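Local coordinates for protein glucosidase (Croceicoccus marinus, PDB 5Z3K) that probably hydrolyses O-glycosidic bonds as a family 39 beta-glucosidase from a deep-sea bacterium, at residues Ala273-Asp277 / Phe278-Ala282; Ile320-Asp323 / Asp324-Asn328. All coordinates share one frame; numbering follows the deposited sequence.

Contact 1 (Ala273-Asp277 / Phe278-Ala282); sequences AKFED and FDNAA
At the start of helix 277-291 the Phe275 ring takes Asn280 of the first turn over one face, and the Phe278 ring, itself in that turn, takes the N-cap residue Glu276. Over the Phe275 ring sits the amide nitrogen of Asn280, ND2, 3.5 Å above the ring plane and centred on it; amide and ring planes are turned 63° apart. The Phe278 ring receives Glu276 over one face, off centre toward the rim, in a CH-pi contact that puts Glu276 CB 3.8 Å from the ring centroid. Phe278 reaches back to this position because its CG stands between the backbone N and the carbonyl carbon (chi1 38°). Glu276 then bends at its second torsion, laying its carboxylate along the ring, with OE1 3.5 Å from Phe278 CZ and the two planes only 22° apart. Arg447 makes a cation-pi contact with the same ring.

The carbonyl of Glu276 begins the helical bonding: Asn280 N donates to Glu276 O at 3.1 Å. The next bond runs from Ala281 N to Asp277 O (3.0 Å). Asp279 lies alongside Glu276, its OD2 3.6 Å from Glu276 CB. A water joins this pair, accepting from Glu276 N at 2.8 Å and donating to Asp279 OD2 at 2.6 Å, while Asp279 OD1 is hydrogen-bonded to Ser473 OG. Asp277 OD1 forms a salt bridge with Arg330, and Asp277 OD2 accepts a hydrogen bond from Ala329 N.

Glu276 and Asp279 thus bring two like charges near each other without touching, and the positive N-terminus of the helix probably offsets the closeness of their carboxylates. The water, held at both ends, ties Asp279 to the backbone of the cap residue.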
loop_
_atom_site.group_PDB
_atom_site.type_symbol
_atom_site.label_atom_id
_atom_site.label_comp_id
_atom_site.label_asym_id
_atom_site.label_seq_id
_atom_site.Cartn_x
_atom_site.Cartn_y
_atom_site.Cartn_z
ATOM N N ALA A 273 -13.065 -13.332 -4.604
ATOM C CA ALA A 273 -12.344 -13.232 -5.867
ATOM C C ALA A 273 -11.461 -14.453 -6.087
ATOM O O ALA A 273 -10.888 -15.015 -5.146
ATOM C CB ALA A 273 -11.499 -11.962 -5.904
ATOM N N LYS A 274 -11.351 -14.828 -7.340
ATOM C CA LYS A 274 -10.569 -15.955 -7.800
ATOM C C LYS A 274 -9.495 -15.487 -8.805
ATOM O O LYS A 274 -9.772 -14.661 -9.595
ATOM C CB LYS A 274 -11.487 -16.934 -8.461
ATOM C CG LYS A 274 -10.990 -18.337 -8.484
ATOM C CD LYS A 274 -11.519 -19.111 -9.648
ATOM C CE LYS A 274 -10.504 -20.116 -10.089
ATOM N NZ LYS A 274 -10.125 -21.077 -9.041
ATOM N N PHE A 275 -8.292 -16.029 -8.723
ATOM C CA PHE A 275 -7.204 -15.592 -9.581
ATOM C C PHE A 275 -6.102 -16.623 -9.479
ATOM O O PHE A 275 -6.064 -17.423 -8.537
ATOM C CB PHE A 275 -6.687 -14.212 -9.164
ATOM C CG PHE A 275 -6.433 -14.096 -7.691
ATOM C CD1 PHE A 275 -5.251 -14.574 -7.142
ATOM C CD2 PHE A 275 -7.383 -13.531 -6.853
ATOM C CE1 PHE A 275 -5.016 -14.497 -5.772
ATOM C CE2 PHE A 275 -7.161 -13.446 -5.485
ATOM C CZ PHE A 275 -5.970 -13.927 -4.947
ATOM N N GLU A 276 -5.205 -16.597 -10.456
ATOM C CA GLU A 276 -3.971 -17.353 -10.355
ATOM C C GLU A 276 -2.945 -16.554 -9.563
ATOM O O GLU A 276 -2.854 -15.329 -9.695
ATOM C CB GLU A 276 -3.414 -17.687 -11.741
ATOM C CG GLU A 276 -4.356 -18.506 -12.623
ATOM C CD GLU A 276 -4.524 -19.948 -12.150
ATOM O OE1 GLU A 276 -3.664 -20.453 -11.396
ATOM O OE2 GLU A 276 -5.527 -20.581 -12.544
ATOM N N ASP A 277 -2.181 -17.268 -8.733
ATOM C CA ASP A 277 -1.066 -16.678 -7.992
ATOM C C ASP A 277 -0.157 -15.857 -8.910
ATOM O O ASP A 277 0.175 -14.704 -8.609
ATOM C CB ASP A 277 -0.299 -17.806 -7.292
ATOM C CG ASP A 277 1.008 -17.350 -6.647
ATOM O OD1 ASP A 277 1.012 -16.331 -5.929
ATOM O OD2 ASP A 277 2.035 -18.045 -6.839
ATOM N N PHE A 278 0.240 -16.428 -10.047
ATOM C CA PHE A 278 1.258 -15.779 -10.866
ATOM C C PHE A 278 0.694 -14.608 -11.663
ATOM O O PHE A 278 1.423 -13.643 -11.916
ATOM C CB PHE A 278 1.922 -16.803 -11.800
ATOM C CG PHE A 278 0.972 -17.834 -12.353
ATOM C CD1 PHE A 278 0.283 -17.596 -13.532
ATOM C CD2 PHE A 278 0.761 -19.032 -11.689
ATOM C CE1 PHE A 278 -0.598 -18.533 -14.038
ATOM C CE2 PHE A 278 -0.118 -19.974 -12.188
ATOM C CZ PHE A 278 -0.801 -19.728 -13.360
ATOM N N ASP A 279 -0.590 -14.666 -12.042
ATOM C CA ASP A 279 -1.250 -13.512 -12.658
ATOM C C ASP A 279 -1.251 -12.323 -11.706
ATOM O O ASP A 279 -0.936 -11.188 -12.091
ATOM C CB ASP A 279 -2.695 -13.858 -13.032
ATOM C CG ASP A 279 -2.799 -14.836 -14.180
ATOM O OD1 ASP A 279 -1.775 -15.111 -14.826
ATOM O OD2 ASP A 279 -3.918 -15.323 -14.433
ATOM N N ASN A 280 -1.628 -12.578 -10.455
ATOM C CA ASN A 280 -1.720 -11.533 -9.444
ATOM C C ASN A 280 -0.351 -10.922 -9.167
ATOM O O ASN A 280 -0.223 -9.699 -9.051
ATOM C CB ASN A 280 -2.324 -12.133 -8.164
ATOM C CG ASN A 280 -2.802 -11.070 -7.171
ATOM O OD1 ASN A 280 -2.060 -10.154 -6.817
ATOM N ND2 ASN A 280 -4.044 -11.205 -6.708
ATOM N N ALA A 281 0.681 -11.769 -9.062
ATOM C CA ALA A 281 2.051 -11.298 -8.871
ATOM C C ALA A 281 2.467 -10.332 -9.976
ATOM O O ALA A 281 3.015 -9.256 -9.708
ATOM C CB ALA A 281 2.999 -12.497 -8.833
ATOM N N ALA A 282 2.221 -10.709 -11.231
ATOM C CA ALA A 282 2.590 -9.827 -12.331
ATOM C C ALA A 282 1.773 -8.543 -12.286
ATOM O O ALA A 282 2.292 -7.457 -12.580
ATOM C CB ALA A 282 2.409 -10.540 -13.672
HETATM O O HOH W 1 -5.750 -14.924 -12.601
#

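Contact 2 (Ile320-Asp323 / Asp324-Asn328); sequences IFED and DGSQN
Asn328 ND2 donates two hydrogen bonds across the turn, to the backbone Ile320 O at 2.8 Å and to the carboxylate oxygen Glu322 OE2 at 3.0 Å. Asn328 CG stands between its backbone N and carbonyl carbon (chi1 52°), which carries the amide back to both acceptors. They lie in its amide plane, and the bonds are nearly straight (167° and 170°). Glu322 OE2 is met on its anti side, and the carboxylate stands almost perpendicular to the amide.

Backbone bonds close the loop. Gly325 N donates to Glu322 O in a type I beta turn, and Glu322 N to Ser326 O at 3.1 Å. Gly325 adopts a positive phi that would jam a side chain against the preceding carbonyl.

Asp324 OD1 accepts from Ser326 N (3.0 Å), forming an Asx turn, and from Ser326 OG (2.6 Å) through its syn lone pair.

Van der Waals contacts complete the turn: Gly325 O lies at the Phe321 ring edge, 3.6 Å from Phe321 CD2, and Glu322 CB rests against Ser326 OG.

An alanine in place of Asn328 takes away the amide, so Ile320 O would probably be left without this donor and the Glu322 carboxylate freer to turn, with the helix cap lost too. With both N-H groups committed, the amide is held in one orientation, its OD1 directed to capping the helix that follows.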
loop_
_atom_site.group_PDB
_atom_site.type_symbol
_atom_site.label_atom_id
_atom_site.label_comp_id
_atom_site.label_asym_id
_atom_site.label_seq_id
_atom_site.Cartn_x
_atom_site.Cartn_y
_atom_site.Cartn_z
ATOM N N ILE A 320 -1.636 -12.200 0.573
ATOM C CA ILE A 320 -0.838 -12.807 -0.490
ATOM C C ILE A 320 -0.036 -14.018 -0.028
ATOM O O ILE A 320 0.401 -14.808 -0.870
ATOM C CB ILE A 320 0.113 -11.796 -1.161
ATOM C CG1 ILE A 320 1.075 -11.163 -0.141
ATOM C CG2 ILE A 320 -0.698 -10.743 -1.911
ATOM C CD1 ILE A 320 2.162 -10.295 -0.791
ATOM N N PHE A 321 0.163 -14.202 1.275
ATOM C CA PHE A 321 0.866 -15.385 1.750
ATOM C C PHE A 321 -0.074 -16.584 1.811
ATOM O O PHE A 321 -1.291 -16.442 1.922
ATOM C CB PHE A 321 1.455 -15.149 3.144
ATOM C CG PHE A 321 2.605 -14.183 3.162
ATOM C CD1 PHE A 321 2.378 -12.812 3.084
ATOM C CD2 PHE A 321 3.906 -14.641 3.291
ATOM C CE1 PHE A 321 3.445 -11.924 3.093
ATOM C CE2 PHE A 321 4.978 -13.758 3.303
ATOM C CZ PHE A 321 4.749 -12.401 3.204
ATOM N N GLU A 322 0.506 -17.784 1.765
ATOM C CA GLU A 322 -0.304 -18.971 2.004
ATOM C C GLU A 322 -0.808 -18.978 3.443
ATOM O O GLU A 322 -0.241 -18.329 4.321
ATOM C CB GLU A 322 0.504 -20.244 1.735
ATOM C CG GLU A 322 1.045 -20.338 0.316
ATOM C CD GLU A 322 -0.053 -20.463 -0.713
ATOM O OE1 GLU A 322 -1.002 -21.244 -0.502
ATOM O OE2 GLU A 322 0.034 -19.790 -1.751
ATOM N N ASP A 323 -1.868 -19.765 3.681
ATOM C CA ASP A 323 -2.456 -19.866 5.019
ATOM C C ASP A 323 -1.407 -20.116 6.102
ATOM O O ASP A 323 -1.535 -19.616 7.230
ATOM C CB ASP A 323 -3.517 -20.972 5.040
ATOM C CG ASP A 323 -4.756 -20.619 4.228
ATOM O OD1 ASP A 323 -4.821 -19.510 3.651
ATOM O OD2 ASP A 323 -5.680 -21.461 4.160
ATOM N N ASP A 324 -0.368 -20.895 5.798
ATOM C CA ASP A 324 0.621 -21.262 6.806
ATOM C C ASP A 324 1.817 -20.320 6.836
ATOM O O ASP A 324 2.788 -20.585 7.552
ATOM C CB ASP A 324 1.079 -22.714 6.607
ATOM C CG ASP A 324 1.889 -22.931 5.330
ATOM O OD1 ASP A 324 2.013 -22.012 4.487
ATOM O OD2 ASP A 324 2.413 -24.056 5.180
ATOM N N GLY A 325 1.759 -19.217 6.095
ATOM C CA GLY A 325 2.846 -18.270 6.063
ATOM C C GLY A 325 3.871 -18.520 4.982
ATOM O O GLY A 325 4.825 -17.737 4.868
ATOM N N SER A 326 3.709 -19.578 4.185
ATOM C CA SER A 326 4.711 -19.879 3.171
ATOM C C SER A 326 4.524 -18.970 1.954
ATOM O O SER A 326 3.533 -18.242 1.834
ATOM C CB SER A 326 4.661 -21.354 2.781
ATOM O OG SER A 326 3.392 -21.712 2.274
ATOM N N GLN A 327 5.492 -19.032 1.038
ATOM C CA GLN A 327 5.663 -18.024 0.002
ATOM C C GLN A 327 5.273 -18.563 -1.368
ATOM O O GLN A 327 5.084 -19.769 -1.576
ATOM C CB GLN A 327 7.108 -17.513 -0.006
ATOM C CG GLN A 327 7.380 -16.609 1.175
ATOM C CD GLN A 327 8.827 -16.256 1.319
ATOM O OE1 GLN A 327 9.516 -15.967 0.336
ATOM N NE2 GLN A 327 9.312 -16.285 2.551
ATOM N N ASN A 328 5.140 -17.634 -2.308
ATOM C CA ASN A 328 4.610 -17.953 -3.624
ATOM C C ASN A 328 5.048 -16.849 -4.581
ATOM O O ASN A 328 5.919 -16.036 -4.257
ATOM C CB ASN A 328 3.087 -18.109 -3.555
ATOM C CG ASN A 328 2.422 -16.921 -2.897
ATOM O OD1 ASN A 328 2.889 -15.789 -3.043
ATOM N ND2 ASN A 328 1.347 -17.166 -2.139
#

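In the fold
Both contacts belong to the last part of the (beta/alpha)8 barrel domain and follow one another in series, neither enclosing the other. After barrel strand 259-266, contact 1 turns the loop into helix 277-291. The chain then passes through the last barrel strand, 298-301, and contact 2 folds the loop back on itself just before helix 329-341. Their centres are 13 Å apart, and they touch where Asp277 OD1 packs 3.4 Å from Asn328 CG, so the starts of the two helices meet. Arg330 spans both, pairing with Asp277 and, weakly, with Glu322. Contact 1 is hydrogen-bonded to the beta-sheet domain, to Ser375 on strand 369-376 and to Ser473 just before strand 474-482, whereas contact 2 packs against helix 43-48.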